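Local coordinates for L-hydantoinase (Arthrobacter aurescens, PDB 1GKR), which hydrolyses the ring amide bond of 5-substituted hydantoins using two zinc ions per subunit, with an enantioselectivity that depends on the substrate, at residues N8-L11 and G16-E19; V12-I17 and M364-A369; E76-S81 and S311-H316; G279-V284 and H409-F414. All blocks are in the same frame, centred on the assembly; numbering follows the deposited sequence.

Interaction 1 of 4, residues N8-L11 and G16-E19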
loop_
_atom_site.group_PDB
_atom_site.type_symbol
_atom_site.label_atom_id
_atom_site.label_comp_id
_atom_site.label_asym_id
_atom_site.label_seq_id
_atom_site.Cartn_x
_atom_site.Cartn_y
_atom_site.Cartn_z
ATOM N N ASN A 8 32.400 16.168 -34.301
ATOM C CA ASN A 8 33.080 15.538 -33.183
ATOM C C ASN A 8 32.286 15.787 -31.928
ATOM O O ASN A 8 32.810 16.264 -30.921
ATOM C CB ASN A 8 34.492 16.089 -33.034
ATOM C CG ASN A 8 35.280 15.958 -34.309
ATOM O OD1 ASN A 8 35.327 14.882 -34.907
ATOM N ND2 ASN A 8 35.898 17.053 -34.745
ATOM N N CYS A 9 31.003 15.468 -32.005
ATOM C CA CYS A 9 30.122 15.653 -30.872
ATOM C C CYS A 9 30.008 14.354 -30.128
ATOM O O CYS A 9 30.019 13.289 -30.733
ATOM C CB CYS A 9 28.709 16.016 -31.320
ATOM S SG CYS A 9 28.539 17.476 -32.306
ATOM N N ARG A 10 29.910 14.443 -28.812
ATOM C CA ARG A 10 29.680 13.265 -27.998
ATOM C C ARG A 10 28.260 13.632 -27.570
ATOM O O ARG A 10 28.018 14.207 -26.515
ATOM C CB ARG A 10 30.648 13.207 -26.822
ATOM C CG ARG A 10 31.025 11.790 -26.464
ATOM C CD ARG A 10 31.901 11.737 -25.233
ATOM N NE ARG A 10 33.240 12.237 -25.510
ATOM C CZ ARG A 10 34.155 11.549 -26.184
ATOM N NH1 ARG A 10 33.866 10.332 -26.638
ATOM N NH2 ARG A 10 35.354 12.081 -26.412
ATOM N N LEU A 11 27.342 13.341 -28.477
ATOM C CA LEU A 11 25.926 13.645 -28.359
ATOM C C LEU A 11 25.185 12.865 -27.280
ATOM O O LEU A 11 25.134 11.636 -27.322
ATOM C CB LEU A 11 25.315 13.400 -29.733
ATOM C CG LEU A 11 23.854 13.639 -30.041
ATOM C CD1 LEU A 11 23.388 14.959 -29.450
ATOM C CD2 LEU A 11 23.707 13.636 -31.560
ATOM N N GLY A 16 21.841 7.351 -23.531
ATOM C CA GLY A 16 23.181 7.056 -23.998
ATOM C C GLY A 16 23.896 8.134 -24.779
ATOM O O GLY A 16 23.276 9.068 -25.278
ATOM N N ILE A 17 25.214 7.998 -24.877
ATOM C CA ILE A 17 26.029 8.948 -25.613
ATOM C C ILE A 17 26.412 8.326 -26.949
ATOM O O ILE A 17 26.901 7.206 -26.974
ATOM C CB ILE A 17 27.353 9.277 -24.859
ATOM C CG1 ILE A 17 27.084 10.119 -23.614
ATOM C CG2 ILE A 17 28.291 10.053 -25.770
ATOM C CD1 ILE A 17 26.325 9.423 -22.572
ATOM N N THR A 18 26.179 9.016 -28.059
ATOM C CA THR A 18 26.608 8.471 -29.339
ATOM C C THR A 18 27.538 9.472 -30.024
ATOM O O THR A 18 27.309 10.675 -29.993
ATOM C CB THR A 18 25.421 8.106 -30.262
ATOM O OG1 THR A 18 24.587 9.240 -30.460
ATOM C CG2 THR A 18 24.589 6.985 -29.637
ATOM N N GLU A 19 28.614 8.966 -30.615
ATOM C CA GLU A 19 29.586 9.820 -31.280
ATOM C C GLU A 19 29.238 10.105 -32.729
ATOM O O GLU A 19 29.270 9.200 -33.558
ATOM C CB GLU A 19 30.954 9.169 -31.217
ATOM C CG GLU A 19 31.419 8.934 -29.808
ATOM C CD GLU A 19 32.729 8.177 -29.754
ATOM O OE1 GLU A 19 32.730 6.966 -30.071
ATOM O OE2 GLU A 19 33.759 8.793 -29.401
HETATM O O HOH W 1 22.860 9.314 -27.988
#
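Leu-11 and Thr-18 form an antiparallel hydrogen-bonded pair and Arg-10 and Glu-19 the adjoining non-hydrogen-bonded pair, on strand segments whose axes come within 4.6 Å and whose directions differ by 152°. Thr-18 N donates to Leu-11 O over 2.9 Å; the return bond from Leu-11 N to Thr-18 O is weak, with only 130° at the hydrogen. Arg-10 and Glu-19 lie side by side and point the same way. Bent at chi3, the arginine brings NH1 to 3.2 Å from Glu-19 OE2, a salt bridge in which the guanidinium and carboxylate planes are 32° apart. This is the beta hairpin of strands 9-13 and 16-25, which pairs through its first strand with strand 51-62; Phe-51 there touches both Arg-10 and Ile-17. Ile-17 CG2 meets Arg-10 CG at a slant, 3.3 Å away. Replacing Arg-10 by an alanine would probably leave the Glu-19 carboxylate without its opposite charge and Ile-17 CG2 without the methylenes against it. On the face bearing Leu-11 and Thr-18, a water lies 2.8 Å from Gly-16 O and 3.0 Å from Thr-18 OG1, and the threonine packs on Gln-382 of a second subunit.

Interaction 2 of 4, residues V12-I17 and M364-A369; sequences VSSDGI and MCEKPA
Ser-14, in a type I beta turn running from Ser-13 to Gly-16, faces Glu-366 of the helical segment 364-369, with 7.6 Å between the CA atoms of the two residues. The turn is joined at its base by Ser-13 N donating to Gly-16 O over 3.2 Å, with a weak bond returning from Gly-16 N to Ser-13 O. The helix is irregular: it has a wider pi-type turn at 364-366 and a kink at Pro-368, whose nitrogen has no bond to the preceding turn. Across the gap between the backbones the glutamate side chain does the bridging. Its chain runs extended beyond CG (chi2 164°) and presents the carboxylate chiefly to Ser-14. Glu-366 OE2 receives the Ser-14 backbone N-H at 2.9 Å, met on the syn side and 20° out of the carboxylate plane, with 147° at the hydrogen. The second oxygen, OE1, accepts from Ser-14 OG, although its modelled place is doubtful. Ser-13 adds a looser contact, its CB 3.9 Å from Glu-366 OE2. Asp-15 makes no contact with the helical segment; its OD2 forms a long, weak ion pair with Lys-370 of a second subunit. Around the contact, Val-12 and Glu-366 both touch Val-361 on helix 357-372, while Met-364 touches Leu-309 of strand 308-309 and Pro-368 touches Val-57 of strand 51-62.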
loop_
_atom_site.group_PDB
_atom_site.type_symbol
_atom_site.label_atom_id
_atom_site.label_comp_id
_atom_site.label_asym_id
_atom_site.label_seq_id
_atom_site.Cartn_x
_atom_site.Cartn_y
_atom_site.Cartn_z
ATOM N N VAL A 12 24.600 13.565 -26.309
ATOM C CA VAL A 12 23.890 12.869 -25.236
ATOM C C VAL A 12 22.371 12.985 -25.261
ATOM O O VAL A 12 21.805 14.049 -25.537
ATOM C CB VAL A 12 24.439 13.277 -23.827
ATOM C CG1 VAL A 12 25.306 14.484 -23.939
ATOM C CG2 VAL A 12 23.311 13.505 -22.847
ATOM N N SER A 13 21.720 11.853 -25.007
ATOM C CA SER A 13 20.267 11.771 -24.972
ATOM C C SER A 13 19.954 11.043 -23.680
ATOM O O SER A 13 20.870 10.642 -22.971
ATOM C CB SER A 13 19.730 10.987 -26.167
ATOM O OG SER A 13 20.067 9.615 -26.061
ATOM N N SER A 14 18.681 10.868 -23.359
ATOM C CA SER A 14 18.345 10.201 -22.111
ATOM C C SER A 14 18.835 8.770 -22.061
ATOM O O SER A 14 19.039 8.229 -20.982
ATOM C CB SER A 14 16.844 10.222 -21.860
ATOM O OG SER A 14 16.177 9.533 -22.890
ATOM N N ASP A 15 19.039 8.136 -23.207
ATOM C CA ASP A 15 19.500 6.764 -23.129
ATOM C C ASP A 15 20.889 6.434 -23.676
ATOM O O ASP A 15 21.104 5.352 -24.195
ATOM C CB ASP A 15 18.456 5.814 -23.725
ATOM C CG ASP A 15 18.045 6.200 -25.109
ATOM O OD1 ASP A 15 18.934 6.495 -25.935
ATOM O OD2 ASP A 15 16.825 6.195 -25.369
ATOM N N GLY A 16 21.841 7.351 -23.531
ATOM C CA GLY A 16 23.181 7.056 -23.998
ATOM C C GLY A 16 23.896 8.134 -24.779
ATOM O O GLY A 16 23.276 9.068 -25.278
ATOM N N ILE A 17 25.214 7.998 -24.877
ATOM C CA ILE A 17 26.029 8.948 -25.613
ATOM C C ILE A 17 26.412 8.326 -26.949
ATOM O O ILE A 17 26.901 7.206 -26.974
ATOM C CB ILE A 17 27.353 9.277 -24.859
ATOM C CG1 ILE A 17 27.084 10.119 -23.614
ATOM C CG2 ILE A 17 28.291 10.053 -25.770
ATOM C CD1 ILE A 17 26.325 9.423 -22.572
ATOM N N MET A 364 15.711 17.759 -17.910
ATOM C CA MET A 364 15.863 19.161 -18.274
ATOM C C MET A 364 15.559 19.468 -19.723
ATOM O O MET A 364 15.437 20.641 -20.084
ATOM C CB MET A 364 17.272 19.667 -17.937
ATOM C CG MET A 364 17.508 19.746 -16.460
ATOM S SD MET A 364 19.052 20.499 -15.995
ATOM C CE MET A 364 18.569 22.215 -15.895
ATOM N N CYS A 365 15.435 18.434 -20.555
ATOM C CA CYS A 365 15.152 18.648 -21.968
ATOM C C CYS A 365 13.995 17.825 -22.500
ATOM O O CYS A 365 12.985 18.366 -22.939
ATOM C CB CYS A 365 16.388 18.335 -22.811
ATOM S SG CYS A 365 17.923 19.096 -22.233
ATOM N N GLU A 366 14.146 16.510 -22.459
ATOM C CA GLU A 366 13.133 15.616 -22.992
ATOM C C GLU A 366 11.745 15.648 -22.366
ATOM O O GLU A 366 10.779 15.992 -23.052
ATOM C CB GLU A 366 13.674 14.189 -22.992
ATOM C CG GLU A 366 14.634 13.923 -24.135
ATOM C CD GLU A 366 15.458 12.662 -23.947
ATOM O OE1 GLU A 366 14.921 11.691 -23.369
ATOM O OE2 GLU A 366 16.632 12.648 -24.396
ATOM N N LYS A 367 11.629 15.294 -21.087
ATOM C CA LYS A 367 10.319 15.268 -20.453
ATOM C C LYS A 367 9.565 16.599 -20.507
ATOM O O LYS A 367 8.381 16.639 -20.868
ATOM C CB LYS A 367 10.432 14.767 -19.009
ATOM C CG LYS A 367 10.007 13.316 -18.834
ATOM C CD LYS A 367 10.566 12.731 -17.534
ATOM C CE LYS A 367 10.037 11.322 -17.282
ATOM N NZ LYS A 367 10.111 10.504 -18.531
ATOM N N PRO A 368 10.219 17.706 -20.125
ATOM C CA PRO A 368 9.419 18.928 -20.221
ATOM C C PRO A 368 8.831 19.126 -21.637
ATOM O O PRO A 368 7.646 19.394 -21.779
ATOM C CB PRO A 368 10.400 20.028 -19.788
ATOM C CG PRO A 368 11.768 19.342 -19.784
ATOM C CD PRO A 368 11.493 17.945 -19.426
ATOM N N ALA A 369 9.637 18.959 -22.676
ATOM C CA ALA A 369 9.140 19.116 -24.037
ATOM C C ALA A 369 8.021 18.117 -24.303
ATOM O O ALA A 369 6.965 18.463 -24.834
ATOM C CB ALA A 369 10.260 18.903 -25.035
#

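Interaction 3 of 4, residues E76-S81 and S311-H316. With ZN (zinc ion), chain F.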
loop_
_atom_site.group_PDB
_atom_site.type_symbol
_atom_site.label_atom_id
_atom_site.label_comp_id
_atom_site.label_asym_id
_atom_site.label_seq_id
_atom_site.Cartn_x
_atom_site.Cartn_y
_atom_site.Cartn_z
ATOM N N GLU A 76 14.128 41.227 -22.781
ATOM C CA GLU A 76 15.447 41.375 -23.410
ATOM C C GLU A 76 16.613 41.242 -22.462
ATOM O O GLU A 76 17.745 41.076 -22.910
ATOM C CB GLU A 76 15.621 42.714 -24.132
ATOM C CG GLU A 76 14.382 43.521 -24.354
ATOM C CD GLU A 76 13.907 44.183 -23.093
ATOM O OE1 GLU A 76 14.754 44.787 -22.399
ATOM O OE2 GLU A 76 12.687 44.100 -22.806
ATOM N N LEU A 77 16.374 41.337 -21.162
ATOM C CA LEU A 77 17.491 41.191 -20.239
ATOM C C LEU A 77 17.615 39.770 -19.727
ATOM O O LEU A 77 18.633 39.115 -19.949
ATOM C CB LEU A 77 17.356 42.158 -19.069
ATOM C CG LEU A 77 17.354 43.614 -19.521
ATOM C CD1 LEU A 77 17.388 44.522 -18.312
ATOM C CD2 LEU A 77 18.552 43.856 -20.420
ATOM N N ASP A 78 16.572 39.291 -19.058
ATOM C CA ASP A 78 16.568 37.941 -18.507
ATOM C C ASP A 78 16.725 36.847 -19.561
ATOM O O ASP A 78 17.333 35.810 -19.287
ATOM C CB ASP A 78 15.289 37.716 -17.706
ATOM C CG ASP A 78 15.171 38.667 -16.542
ATOM O OD1 ASP A 78 15.276 39.890 -16.775
ATOM O OD2 ASP A 78 14.972 38.201 -15.402
ATOM N N SER A 79 16.193 37.056 -20.761
ATOM C CA SER A 79 16.350 36.025 -21.767
ATOM C C SER A 79 17.839 35.895 -22.138
ATOM O O SER A 79 18.263 34.898 -22.719
ATOM C CB SER A 79 15.476 36.311 -23.001
ATOM O OG SER A 79 16.044 37.277 -23.855
ATOM N N GLU A 80 18.647 36.887 -21.799
ATOM C CA GLU A 80 20.071 36.764 -22.095
ATOM C C GLU A 80 20.672 35.822 -21.062
ATOM O O GLU A 80 21.629 35.106 -21.350
ATOM C CB GLU A 80 20.786 38.118 -22.041
ATOM C CG GLU A 80 20.416 39.052 -23.176
ATOM C CD GLU A 80 21.515 40.051 -23.479
ATOM O OE1 GLU A 80 22.383 40.251 -22.604
ATOM O OE2 GLU A 80 21.505 40.642 -24.584
ATOM N N SER A 81 20.116 35.831 -19.853
ATOM C CA SER A 81 20.595 34.937 -18.807
ATOM C C SER A 81 20.312 33.509 -19.250
ATOM O O SER A 81 21.135 32.614 -19.039
ATOM C CB SER A 81 19.879 35.192 -17.481
ATOM O OG SER A 81 20.447 36.283 -16.788
ATOM N N SER A 311 13.525 25.979 -13.188
ATOM C CA SER A 311 14.226 26.929 -12.326
ATOM C C SER A 311 13.351 27.742 -11.381
ATOM O O SER A 311 13.723 27.998 -10.230
ATOM C CB SER A 311 15.035 27.896 -13.185
ATOM O OG SER A 311 14.159 28.654 -14.000
ATOM N N ASP A 312 12.175 28.121 -11.866
ATOM C CA ASP A 312 11.269 28.975 -11.107
ATOM C C ASP A 312 11.984 30.334 -10.932
ATOM O O ASP A 312 11.905 30.995 -9.892
ATOM C CB ASP A 312 10.897 28.371 -9.752
ATOM C CG ASP A 312 9.722 29.101 -9.105
ATOM O OD1 ASP A 312 8.911 29.694 -9.852
ATOM O OD2 ASP A 312 9.593 29.084 -7.863
ATOM N N HIS A 313 12.704 30.714 -11.983
ATOM C CA HIS A 313 13.415 31.981 -12.065
ATOM C C HIS A 313 12.383 33.099 -11.876
ATOM O O HIS A 313 11.371 33.155 -12.576
ATOM C CB HIS A 313 14.052 32.095 -13.451
ATOM C CG HIS A 313 14.634 33.439 -13.751
ATOM N ND1 HIS A 313 15.935 33.773 -13.446
ATOM C CD2 HIS A 313 14.093 34.530 -14.349
ATOM C CE1 HIS A 313 16.174 35.009 -13.848
ATOM N NE2 HIS A 313 15.073 35.489 -14.399
ATOM N N GLY A 314 12.638 33.992 -10.932
ATOM C CA GLY A 314 11.702 35.068 -10.695
ATOM C C GLY A 314 12.326 36.132 -9.829
ATOM O O GLY A 314 12.743 35.860 -8.700
ATOM N N GLY A 315 12.385 37.348 -10.364
ATOM C CA GLY A 315 12.983 38.448 -9.635
ATOM C C GLY A 315 12.060 39.135 -8.652
ATOM O O GLY A 315 10.860 38.917 -8.641
ATOM N N HIS A 316 12.651 39.957 -7.805
ATOM C CA HIS A 316 11.929 40.722 -6.810
ATOM C C HIS A 316 12.851 41.897 -6.555
ATOM O O HIS A 316 14.068 41.721 -6.464
ATOM C CB HIS A 316 11.757 39.928 -5.521
ATOM C CG HIS A 316 10.364 39.959 -4.982
ATOM N ND1 HIS A 316 9.463 38.933 -5.185
ATOM C CD2 HIS A 316 9.696 40.916 -4.294
ATOM C CE1 HIS A 316 8.300 39.258 -4.649
ATOM N NE2 HIS A 316 8.415 40.457 -4.103
HETATM ZN ZN ZN F . 6.788 29.732 -9.714
HETATM O O HOH W 2 6.985 30.189 -7.259
#
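Asp-78 and His-313 make a buried histidine-carboxylate hydrogen bond between helix 75-85 and the segment that carries a zinc ligand of this TIM-barrel metal-dependent hydrolase. The close part of the contact is this one pair. His-313 NE2 donates to Asp-78 OD2 over 2.9 Å, nearly straight at 173°, and the oxygen lies in the imidazole plane at the ring edge. Asp-78 offers its anti lone pair, and its carboxylate stands 80° from the ring, almost upright against it. CG of His-313 is anti to the backbone N (chi1 171°), which carries the ring across toward the helix. Gly-337 N bonds to ND1 of the same histidine, so both ring nitrogens are engaged and rotation of the ring is restricted. The backbones stand well apart, 9.3 Å between the CA atoms of Asp-78 and His-313, and these two side chains span the gap. Behind the histidine, an ST turn has His-313 N donating to Ser-311 OG over 3.2 Å. On the looser side Asp-312 makes no contact with the helix and reaches the zinc ion that His-60, His-62 and the carboxylated Lys-147 also bind. Asp-312 OD1 binds that zinc at 2.1 Å, and its OD2 accepts a hydrogen bond from the metal-bound water at 2.9 Å.

Interaction 4 of 4, residues G279-V284 and H409-F414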
loop_
_atom_site.group_PDB
_atom_site.type_symbol
_atom_site.label_atom_id
_atom_site.label_comp_id
_atom_site.label_asym_id
_atom_site.label_seq_id
_atom_site.Cartn_x
_atom_site.Cartn_y
_atom_site.Cartn_z
ATOM N N GLY A 279 20.131 33.709 4.112
ATOM C CA GLY A 279 18.957 34.448 4.533
ATOM C C GLY A 279 17.804 34.522 3.550
ATOM O O GLY A 279 17.474 33.542 2.884
ATOM N N PRO A 280 17.187 35.704 3.420
ATOM C CA PRO A 280 16.046 35.953 2.531
ATOM C C PRO A 280 16.240 35.635 1.062
ATOM O O PRO A 280 15.275 35.491 0.330
ATOM C CB PRO A 280 15.740 37.431 2.773
ATOM C CG PRO A 280 17.099 38.011 3.052
ATOM C CD PRO A 280 17.730 36.969 3.956
ATOM N N TYR A 281 17.483 35.516 0.624
ATOM C CA TYR A 281 17.742 35.233 -0.783
ATOM C C TYR A 281 17.486 33.779 -1.119
ATOM O O TYR A 281 17.625 33.344 -2.256
ATOM C CB TYR A 281 19.179 35.635 -1.123
ATOM C CG TYR A 281 19.322 37.131 -1.115
ATOM C CD1 TYR A 281 18.685 37.907 -2.089
ATOM C CD2 TYR A 281 19.995 37.788 -0.080
ATOM C CE1 TYR A 281 18.704 39.293 -2.031
ATOM C CE2 TYR A 281 20.022 39.178 -0.009
ATOM C CZ TYR A 281 19.372 39.923 -0.987
ATOM O OH TYR A 281 19.367 41.296 -0.924
ATOM N N MET A 282 17.073 33.046 -0.105
ATOM C CA MET A 282 16.796 31.631 -0.210
ATOM C C MET A 282 15.329 31.421 0.137
ATOM O O MET A 282 14.826 30.302 0.116
ATOM C CB MET A 282 17.684 30.913 0.790
ATOM C CG MET A 282 17.424 29.463 0.943
ATOM S SD MET A 282 18.068 28.914 2.521
ATOM C CE MET A 282 19.491 29.861 2.599
ATOM N N LYS A 283 14.642 32.509 0.472
ATOM C CA LYS A 283 13.235 32.408 0.821
ATOM C C LYS A 283 12.425 32.189 -0.433
ATOM O O LYS A 283 12.281 33.093 -1.259
ATOM C CB LYS A 283 12.739 33.667 1.512
ATOM C CG LYS A 283 11.321 33.516 1.992
ATOM C CD LYS A 283 10.833 34.761 2.681
ATOM C CE LYS A 283 9.364 34.651 3.004
ATOM N NZ LYS A 283 8.864 35.923 3.559
ATOM N N VAL A 284 11.884 30.987 -0.568
ATOM C CA VAL A 284 11.103 30.648 -1.739
ATOM C C VAL A 284 9.882 29.835 -1.272
ATOM O O VAL A 284 9.810 29.447 -0.106
ATOM C CB VAL A 284 12.024 29.874 -2.713
ATOM C CG1 VAL A 284 12.102 28.439 -2.314
ATOM C CG2 VAL A 284 11.571 30.066 -4.142
ATOM N N HIS A 409 17.579 41.792 -12.379
ATOM C CA HIS A 409 18.128 41.746 -11.037
ATOM C C HIS A 409 19.480 41.055 -10.979
ATOM O O HIS A 409 19.782 40.179 -11.787
ATOM C CB HIS A 409 17.135 41.088 -10.094
ATOM C CG HIS A 409 15.956 41.954 -9.803
ATOM N ND1 HIS A 409 16.083 43.215 -9.259
ATOM C CD2 HIS A 409 14.634 41.773 -10.035
ATOM C CE1 HIS A 409 14.890 43.774 -9.171
ATOM N NE2 HIS A 409 13.994 42.921 -9.636
ATOM N N LYS A 410 20.294 41.453 -10.010
ATOM C CA LYS A 410 21.635 40.914 -9.883
ATOM C C LYS A 410 21.993 40.282 -8.553
ATOM O O LYS A 410 22.961 40.687 -7.924
ATOM C CB LYS A 410 22.652 42.018 -10.173
ATOM C CG LYS A 410 23.065 42.178 -11.627
ATOM C CD LYS A 410 22.108 42.992 -12.469
ATOM C CE LYS A 410 22.726 43.172 -13.860
ATOM N NZ LYS A 410 21.802 43.780 -14.861
ATOM N N TYR A 411 21.224 39.302 -8.109
ATOM C CA TYR A 411 21.543 38.616 -6.859
ATOM C C TYR A 411 21.130 37.156 -6.983
ATOM O O TYR A 411 20.298 36.813 -7.817
ATOM C CB TYR A 411 20.849 39.286 -5.680
ATOM C CG TYR A 411 19.353 39.307 -5.769
ATOM C CD1 TYR A 411 18.596 38.227 -5.321
ATOM C CD2 TYR A 411 18.687 40.413 -6.290
ATOM C CE1 TYR A 411 17.212 38.248 -5.385
ATOM C CE2 TYR A 411 17.295 40.444 -6.361
ATOM C CZ TYR A 411 16.568 39.357 -5.906
ATOM O OH TYR A 411 15.202 39.380 -5.972
ATOM N N SER A 412 21.706 36.289 -6.163
ATOM C CA SER A 412 21.387 34.879 -6.273
ATOM C C SER A 412 21.798 34.103 -5.047
ATOM O O SER A 412 22.809 34.415 -4.425
ATOM C CB SER A 412 22.096 34.299 -7.497
ATOM O OG SER A 412 22.194 32.890 -7.416
ATOM N N PRO A 413 21.018 33.068 -4.689
ATOM C CA PRO A 413 21.289 32.212 -3.525
ATOM C C PRO A 413 22.617 31.476 -3.740
ATOM O O PRO A 413 23.282 31.072 -2.792
ATOM C CB PRO A 413 20.123 31.226 -3.530
ATOM C CG PRO A 413 19.081 31.895 -4.339
ATOM C CD PRO A 413 19.830 32.595 -5.415
ATOM N N PHE A 414 22.989 31.317 -5.006
ATOM C CA PHE A 414 24.205 30.607 -5.386
ATOM C C PHE A 414 25.400 31.526 -5.534
ATOM O O PHE A 414 26.500 31.072 -5.838
ATOM C CB PHE A 414 23.983 29.878 -6.714
ATOM C CG PHE A 414 22.765 29.003 -6.726
ATOM C CD1 PHE A 414 22.650 27.938 -5.839
ATOM C CD2 PHE A 414 21.723 29.258 -7.608
ATOM C CE1 PHE A 414 21.514 27.142 -5.828
ATOM C CE2 PHE A 414 20.580 28.466 -7.604
ATOM C CZ PHE A 414 20.475 27.405 -6.713
#
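Tyr-281 meets Tyr-411 in an oblique aromatic pair, with ring planes 58° apart, centroids of the two rings 5.0 Å apart, and side chains that cross at about a right angle. Tyr-281 uses the CD1-CE1 side of its ring. Its CE1 sits over one face of the Tyr-411 ring, 3.8 Å from CG, while its CD1 comes to 3.2 Å from Tyr-411 CD1. The chi1 of Tyr-411, 60°, sets CG between its backbone N and carbonyl carbon and turns the ring toward the short 3-10 segment 280-282. That segment is held by Met-282 N donating to Gly-279 O over 3.1 Å. The second point of contact lies between the backbone and a proline: Tyr-281 O lies against the CG and CB edge of Pro-413, with CB at 3.5 Å. Pro-413 sits within an ST turn, in which Phe-414 N donates to Ser-412 OG over 3.0 Å. The contact thus joins two irregular loops of the amidohydrolase domain, and the Pro-413 side chain lies about 10 Å from that of the zinc ligand Asp-312. Beyond the pair, Tyr-411 OH bonds to His-316 O and Tyr-281 OH to Glu-322. A leucine in place of Tyr-411 would probably leave His-316 O without its hydroxyl partner and take away the aromatic face beneath Tyr-281 CE1. No hydrogen bond links the two segments directly. They meet through ring and proline packing, with a carbonyl oxygen against the proline, while both hydroxyls are bonded outside the pair, which is likely to limit how far each ring can swing.

How the interactions relate
Interactions 1 and 2 are neighbours, their centres 13 Å apart: both use strands 9-13 and 16-25 and share Gly-16 and Ile-17, so the hairpin is paired in one and its turn fastened to helix 357-372 in the other. Interactions 3 and 4, also 13 Å between centres, touch directly through the Tyr-411 hydroxyl, which ties the zinc-ligand segment to the 409-414 loop. Interactions 2 and 3 have centres 23 Å apart, on opposite sides of the chain's centre. Along the sequence, interaction 2 spans from residue 12 to 369, enclosing interaction 3 and crossing interaction 4, so the N-terminal hairpin is joined to a late helix of the catalytic domain.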